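BH0493 protein (Bacillus halodurans C-125, PDB 2QEE) binds zinc and belongs to the amidohydrolase superfamily, in which it probably acts as a uronate isomerase. Local coordinates at residues C[76-81]-C[116-121]; C[201-206]-C[242-247]. One frame throughout, in Å; residues are numbered along the deposited sequence.

Contact 1: C[76-81]-C[116-121]; sequences QADLIW and VYREYF
Arg118 reaches from helix 114-122 to Asp78 on helix 73-86 in an all-helical part of the chain, where the two segments run at 138° with their axes still 13.7 Å apart. Long side chains therefore have to span the gap. The arginine chain is extended from CG to NE and arrives end-on, with NH1 and NH2 both donating to a single oxygen: Arg118 NH1 to Asp78 OD1 and Arg118 NH2 to Asp78 OD1 are each 2.9 Å. The two bonds of this salt bridge differ at the acceptor, since NH1 meets the syn lone pair whereas NH2 comes from above the carboxylate plane, the carboxylate and guanidinium planes being 62° apart. Asp45 pairs with Arg118 NE and Gln115 accepts from NH1, so the guanidinium is held from several directions. With a leucine here, Asp78 OD1 would probably lose both its donors and Asp45 its partner NE. Alongside, Ala77 CB lies at the guanidinium edge, 3.6 Å from Arg118 NH2. Trp81 and Tyr117 meet beside it, their side chains crossing at about a right angle; Tyr117 OH bonds to Asp108 O, while Trp81 CH2 sits in the plane of the tyrosine ring, 3.9 Å from Tyr117 CE2.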
loop_
_atom_site.group_PDB
_atom_site.type_symbol
_atom_site.label_atom_id
_atom_site.label_comp_id
_atom_site.label_asym_id
_atom_site.label_seq_id
_atom_site.Cartn_x
_atom_site.Cartn_y
_atom_site.Cartn_z
ATOM N N GLN C 76 29.379 22.503 0.817
ATOM C CA GLN C 76 28.064 21.800 0.925
ATOM C C GLN C 76 28.342 20.300 1.035
ATOM O O GLN C 76 27.813 19.634 1.925
ATOM C CB GLN C 76 27.223 22.096 -0.301
ATOM C CG GLN C 76 26.643 23.529 -0.332
ATOM C CD GLN C 76 25.983 23.838 -1.654
ATOM O OE1 GLN C 76 26.127 23.099 -2.620
ATOM N NE2 GLN C 76 25.294 24.968 -1.729
ATOM N N ALA C 77 29.199 19.792 0.150
ATOM C CA ALA C 77 29.523 18.362 0.153
ATOM C C ALA C 77 30.176 17.918 1.459
ATOM O O ALA C 77 29.859 16.866 2.002
ATOM C CB ALA C 77 30.380 18.017 -1.062
ATOM N N ASP C 78 31.110 18.717 1.989
ATOM C CA ASP C 78 31.694 18.466 3.269
ATOM C C ASP C 78 30.630 18.393 4.396
ATOM O O ASP C 78 30.708 17.532 5.272
ATOM C CB ASP C 78 32.668 19.620 3.634
ATOM C CG ASP C 78 33.977 19.577 2.882
ATOM O OD1 ASP C 78 34.350 18.536 2.305
ATOM O OD2 ASP C 78 34.678 20.609 2.932
ATOM N N LEU C 79 29.706 19.352 4.425
ATOM C CA LEU C 79 28.664 19.387 5.442
ATOM C C LEU C 79 27.791 18.090 5.339
ATOM O O LEU C 79 27.480 17.446 6.363
ATOM C CB LEU C 79 27.756 20.605 5.230
ATOM C CG LEU C 79 26.635 20.730 6.288
ATOM C CD1 LEU C 79 27.153 20.971 7.700
ATOM C CD2 LEU C 79 25.586 21.766 5.890
ATOM N N ILE C 80 27.368 17.787 4.117
ATOM C CA ILE C 80 26.505 16.578 3.846
ATOM C C ILE C 80 27.234 15.308 4.315
ATOM O O ILE C 80 26.645 14.480 5.022
ATOM C CB ILE C 80 25.988 16.532 2.401
ATOM C CG1 ILE C 80 24.969 17.697 2.229
ATOM C CG2 ILE C 80 25.358 15.118 2.040
ATOM C CD1 ILE C 80 24.557 17.984 0.773
ATOM N N TRP C 81 28.533 15.220 4.009
ATOM C CA TRP C 81 29.335 14.078 4.426
ATOM C C TRP C 81 29.352 13.942 5.948
ATOM O O TRP C 81 29.045 12.888 6.515
ATOM C CB TRP C 81 30.774 14.192 3.880
ATOM C CG TRP C 81 31.593 12.986 4.118
ATOM C CD1 TRP C 81 32.608 12.849 5.020
ATOM C CD2 TRP C 81 31.534 11.745 3.393
ATOM N NE1 TRP C 81 33.183 11.610 4.917
ATOM C CE2 TRP C 81 32.557 10.912 3.912
ATOM C CE3 TRP C 81 30.749 11.279 2.338
ATOM C CZ2 TRP C 81 32.779 9.613 3.433
ATOM C CZ3 TRP C 81 30.964 9.988 1.854
ATOM C CH2 TRP C 81 31.954 9.161 2.421
ATOM N N VAL C 116 40.780 11.984 -0.652
ATOM C CA VAL C 116 41.267 10.980 -1.623
ATOM C C VAL C 116 40.254 10.689 -2.740
ATOM O O VAL C 116 40.631 10.572 -3.907
ATOM C CB VAL C 116 41.806 9.732 -0.913
ATOM C CG1 VAL C 116 42.008 8.554 -1.873
ATOM C CG2 VAL C 116 43.139 10.092 -0.185
ATOM N N TYR C 117 38.946 10.681 -2.405
ATOM C CA TYR C 117 37.935 10.456 -3.437
ATOM C C TYR C 117 37.942 11.568 -4.487
ATOM O O TYR C 117 37.875 11.318 -5.701
ATOM C CB TYR C 117 36.504 10.249 -2.825
ATOM C CG TYR C 117 36.383 9.246 -1.671
ATOM C CD1 TYR C 117 37.235 8.125 -1.566
ATOM C CD2 TYR C 117 35.368 9.412 -0.680
ATOM C CE1 TYR C 117 37.105 7.217 -0.493
ATOM C CE2 TYR C 117 35.237 8.542 0.369
ATOM C CZ TYR C 117 36.103 7.430 0.456
ATOM O OH TYR C 117 36.024 6.561 1.512
ATOM N N ARG C 118 38.071 12.800 -4.023
ATOM C CA ARG C 118 38.052 13.936 -4.903
ATOM C C ARG C 118 39.226 13.868 -5.867
ATOM O O ARG C 118 39.067 14.210 -7.043
ATOM C CB ARG C 118 38.082 15.233 -4.100
ATOM C CG ARG C 118 36.750 15.571 -3.431
ATOM C CD ARG C 118 36.880 16.655 -2.354
ATOM N NE ARG C 118 35.527 17.073 -1.934
ATOM C CZ ARG C 118 35.200 17.503 -0.714
ATOM N NH1 ARG C 118 36.123 17.640 0.236
ATOM N NH2 ARG C 118 33.931 17.834 -0.465
ATOM N N GLU C 119 40.367 13.387 -5.382
ATOM C CA GLU C 119 41.574 13.270 -6.253
ATOM C C GLU C 119 41.338 12.412 -7.497
ATOM O O GLU C 119 41.877 12.693 -8.559
ATOM C CB GLU C 119 42.788 12.749 -5.480
ATOM C CG GLU C 119 43.302 13.664 -4.352
ATOM C CD GLU C 119 44.365 12.998 -3.447
ATOM O OE1 GLU C 119 44.739 13.624 -2.429
ATOM O OE2 GLU C 119 44.821 11.869 -3.740
ATOM N N TYR C 120 40.511 11.373 -7.365
ATOM C CA TYR C 120 40.196 10.496 -8.460
ATOM C C TYR C 120 39.611 11.268 -9.623
ATOM O O TYR C 120 39.964 11.051 -10.788
ATOM C CB TYR C 120 39.221 9.387 -7.978
ATOM C CG TYR C 120 38.665 8.508 -9.095
ATOM C CD1 TYR C 120 39.259 7.293 -9.434
ATOM C CD2 TYR C 120 37.539 8.902 -9.811
ATOM C CE1 TYR C 120 38.724 6.497 -10.497
ATOM C CE2 TYR C 120 37.016 8.140 -10.842
ATOM C CZ TYR C 120 37.604 6.928 -11.158
ATOM O OH TYR C 120 37.039 6.231 -12.198
ATOM N N PHE C 121 38.689 12.169 -9.323
ATOM C CA PHE C 121 37.910 12.837 -10.380
ATOM C C PHE C 121 38.680 14.012 -11.007
ATOM O O PHE C 121 38.451 14.343 -12.176
ATOM C CB PHE C 121 36.564 13.352 -9.826
ATOM C CG PHE C 121 35.716 12.269 -9.189
ATOM C CD1 PHE C 121 34.765 11.571 -9.941
ATOM C CD2 PHE C 121 35.870 11.954 -7.844
ATOM C CE1 PHE C 121 33.984 10.563 -9.349
ATOM C CE2 PHE C 121 35.093 10.944 -7.241
ATOM C CZ PHE C 121 34.149 10.263 -7.971
#

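Contact 2: C[201-206]-C[242-247]; sequences GSIQEV and IRDCLL
Ile203 lies against Asp244 and Cys245 and can be traced outward from its backbone. At CB the chain divides. Ile203 CG2, placed anti to the backbone N, runs to the backbone of the other helix, ending 3.7 Å from Asp244 O and 4.2 Å from Cys245 SG. The other branch, beside the backbone N with chi1 at -65°, puts Ile203 CG1 3.9 Å from Asp244 OD2, about as near to Asp244 CB, and beyond it Ile203 CD1 3.5 Å from Asp244 OD2. This is packing of a methyl group on a carboxylate whose polar needs are met by other groups: Arg243 grips it side-on, NE to OD1 and NH2 to OD2, and Trp198 NE1 also donates to OD2. The helices, 200-217 and 237-253, lie on either side of strand 222-226 in sequence, and the parallel pairing of that strand with 257-264 fits the alternating beta/alpha barrel of the amidohydrolase family. Their segments run at 29° to one another, axes 9.0 Å apart. The helix of Cys245 widens here into a pi-type turn, with Leu247 N bonded to Ile242 O. Cys245 is directed at the neighbouring helix, and its SG lies 3.6 Å from Ile203 O, a contact and not a hydrogen bond. One turn further along, Val206 leans on the same sulfur, its CG1 3.8 Å from Cys245 SG, while Leu176, Tyr180 and Leu187 pack on the valine.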
loop_
_atom_site.group_PDB
_atom_site.type_symbol
_atom_site.label_atom_id
_atom_site.label_comp_id
_atom_site.label_asym_id
_atom_site.label_seq_id
_atom_site.Cartn_x
_atom_site.Cartn_y
_atom_site.Cartn_z
ATOM N N GLY C 201 -4.308 30.120 -35.765
ATOM C CA GLY C 201 -2.975 30.643 -35.922
ATOM C C GLY C 201 -2.117 30.251 -34.745
ATOM O O GLY C 201 -0.935 29.918 -34.903
ATOM N N SER C 202 -2.694 30.336 -33.543
ATOM C CA SER C 202 -1.947 29.964 -32.356
ATOM C C SER C 202 -1.664 28.451 -32.360
ATOM O O SER C 202 -0.522 28.040 -32.069
ATOM C CB SER C 202 -2.665 30.403 -31.085
ATOM O OG SER C 202 -2.398 31.778 -30.796
ATOM N N ILE C 203 -2.688 27.665 -32.689
ATOM C CA ILE C 203 -2.573 26.197 -32.869
ATOM C C ILE C 203 -1.457 25.824 -33.845
ATOM O O ILE C 203 -0.570 25.005 -33.543
ATOM C CB ILE C 203 -3.907 25.560 -33.298
ATOM C CG1 ILE C 203 -4.949 25.716 -32.172
ATOM C CG2 ILE C 203 -3.706 24.061 -33.729
ATOM C CD1 ILE C 203 -6.358 25.395 -32.538
ATOM N N GLN C 204 -1.458 26.464 -35.010
ATOM C CA GLN C 204 -0.429 26.180 -36.008
ATOM C C GLN C 204 0.985 26.532 -35.599
ATOM O O GLN C 204 1.923 25.785 -35.905
ATOM C CB GLN C 204 -0.781 26.888 -37.333
ATOM C CG GLN C 204 -1.966 26.254 -37.975
ATOM C CD GLN C 204 -1.860 24.753 -37.939
ATOM O OE1 GLN C 204 -0.785 24.192 -38.209
ATOM N NE2 GLN C 204 -2.959 24.078 -37.571
ATOM N N GLU C 205 1.166 27.666 -34.934
ATOM C CA GLU C 205 2.481 28.099 -34.564
ATOM C C GLU C 205 3.020 27.256 -33.432
ATOM O O GLU C 205 4.229 27.014 -33.362
ATOM C CB GLU C 205 2.523 29.577 -34.229
ATOM C CG GLU C 205 2.459 30.441 -35.506
ATOM C CD GLU C 205 3.673 30.217 -36.407
ATOM O OE1 GLU C 205 4.638 30.973 -36.234
ATOM O OE2 GLU C 205 3.684 29.250 -37.217
ATOM N N VAL C 206 2.138 26.789 -32.553
ATOM C CA VAL C 206 2.647 25.890 -31.499
ATOM C C VAL C 206 3.051 24.513 -32.100
ATOM O O VAL C 206 4.112 23.968 -31.746
ATOM C CB VAL C 206 1.666 25.781 -30.290
ATOM C CG1 VAL C 206 2.096 24.638 -29.319
ATOM C CG2 VAL C 206 1.652 27.099 -29.521
ATOM N N ILE C 242 -2.346 20.162 -25.433
ATOM C CA ILE C 242 -2.284 18.705 -25.612
ATOM C C ILE C 242 -3.248 18.229 -26.692
ATOM O O ILE C 242 -2.845 17.500 -27.636
ATOM C CB ILE C 242 -2.539 17.938 -24.273
ATOM C CG1 ILE C 242 -1.451 18.309 -23.275
ATOM C CG2 ILE C 242 -2.689 16.395 -24.531
ATOM C CD1 ILE C 242 -1.642 17.661 -21.845
ATOM N N ARG C 243 -4.494 18.694 -26.604
ATOM C CA ARG C 243 -5.565 18.319 -27.557
ATOM C C ARG C 243 -5.256 18.793 -28.979
ATOM O O ARG C 243 -5.263 18.003 -29.935
ATOM C CB ARG C 243 -6.922 18.900 -27.137
ATOM C CG ARG C 243 -8.110 18.453 -27.987
ATOM C CD ARG C 243 -9.354 19.343 -27.777
ATOM N NE ARG C 243 -9.064 20.769 -27.961
ATOM C CZ ARG C 243 -9.686 21.776 -27.322
ATOM N NH1 ARG C 243 -10.644 21.538 -26.456
ATOM N NH2 ARG C 243 -9.324 23.034 -27.553
ATOM N N ASP C 244 -4.962 20.079 -29.106
ATOM C CA ASP C 244 -4.887 20.701 -30.433
ATOM C C ASP C 244 -3.533 20.585 -31.107
ATOM O O ASP C 244 -3.463 20.688 -32.336
ATOM C CB ASP C 244 -5.262 22.192 -30.369
ATOM C CG ASP C 244 -6.706 22.434 -30.018
ATOM O OD1 ASP C 244 -7.551 21.522 -30.166
ATOM O OD2 ASP C 244 -6.984 23.585 -29.573
ATOM N N CYS C 245 -2.455 20.400 -30.338
ATOM C CA CYS C 245 -1.112 20.483 -30.879
ATOM C C CYS C 245 -0.322 19.203 -30.649
ATOM O O CYS C 245 0.206 18.592 -31.580
ATOM C CB CYS C 245 -0.341 21.680 -30.300
ATOM S SG CYS C 245 -1.244 23.290 -30.428
ATOM N N LEU C 246 -0.200 18.815 -29.390
ATOM C CA LEU C 246 0.797 17.799 -29.043
ATOM C C LEU C 246 0.346 16.443 -29.577
ATOM O O LEU C 246 1.150 15.755 -30.179
ATOM C CB LEU C 246 1.000 17.752 -27.508
ATOM C CG LEU C 246 2.144 16.837 -27.095
ATOM C CD1 LEU C 246 2.807 17.414 -25.877
ATOM C CD2 LEU C 246 1.620 15.385 -26.866
ATOM N N LEU C 247 -0.901 16.052 -29.307
ATOM C CA LEU C 247 -1.368 14.703 -29.671
ATOM C C LEU C 247 -1.343 14.535 -31.194
ATOM O O LEU C 247 -0.788 13.539 -31.687
ATOM C CB LEU C 247 -2.753 14.415 -29.087
ATOM C CG LEU C 247 -2.745 14.221 -27.552
ATOM C CD1 LEU C 247 -4.148 13.989 -27.040
ATOM C CD2 LEU C 247 -1.802 13.070 -27.140
#

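Contact 1 and contact 2 lie on opposite sides of the chain's centre, about 25 and 27 Å from it, and their own centres are 47 Å apart. Nearest atoms remain about 33 Å from each other, so neither touches the other directly. They follow in series along the chain, 76-81 with 116-121 closing before 201-206 opens. Both sit away from the zinc site of His28, His30 and Asp357. The segment axes approach to 13.7 Å in contact 1 against 9.0 Å in contact 2, where the helices run the same way at 29°. Contact 1 also borders a second subunit, whose Trp391 packs on Trp81; no other chain of the assembly touches contact 2.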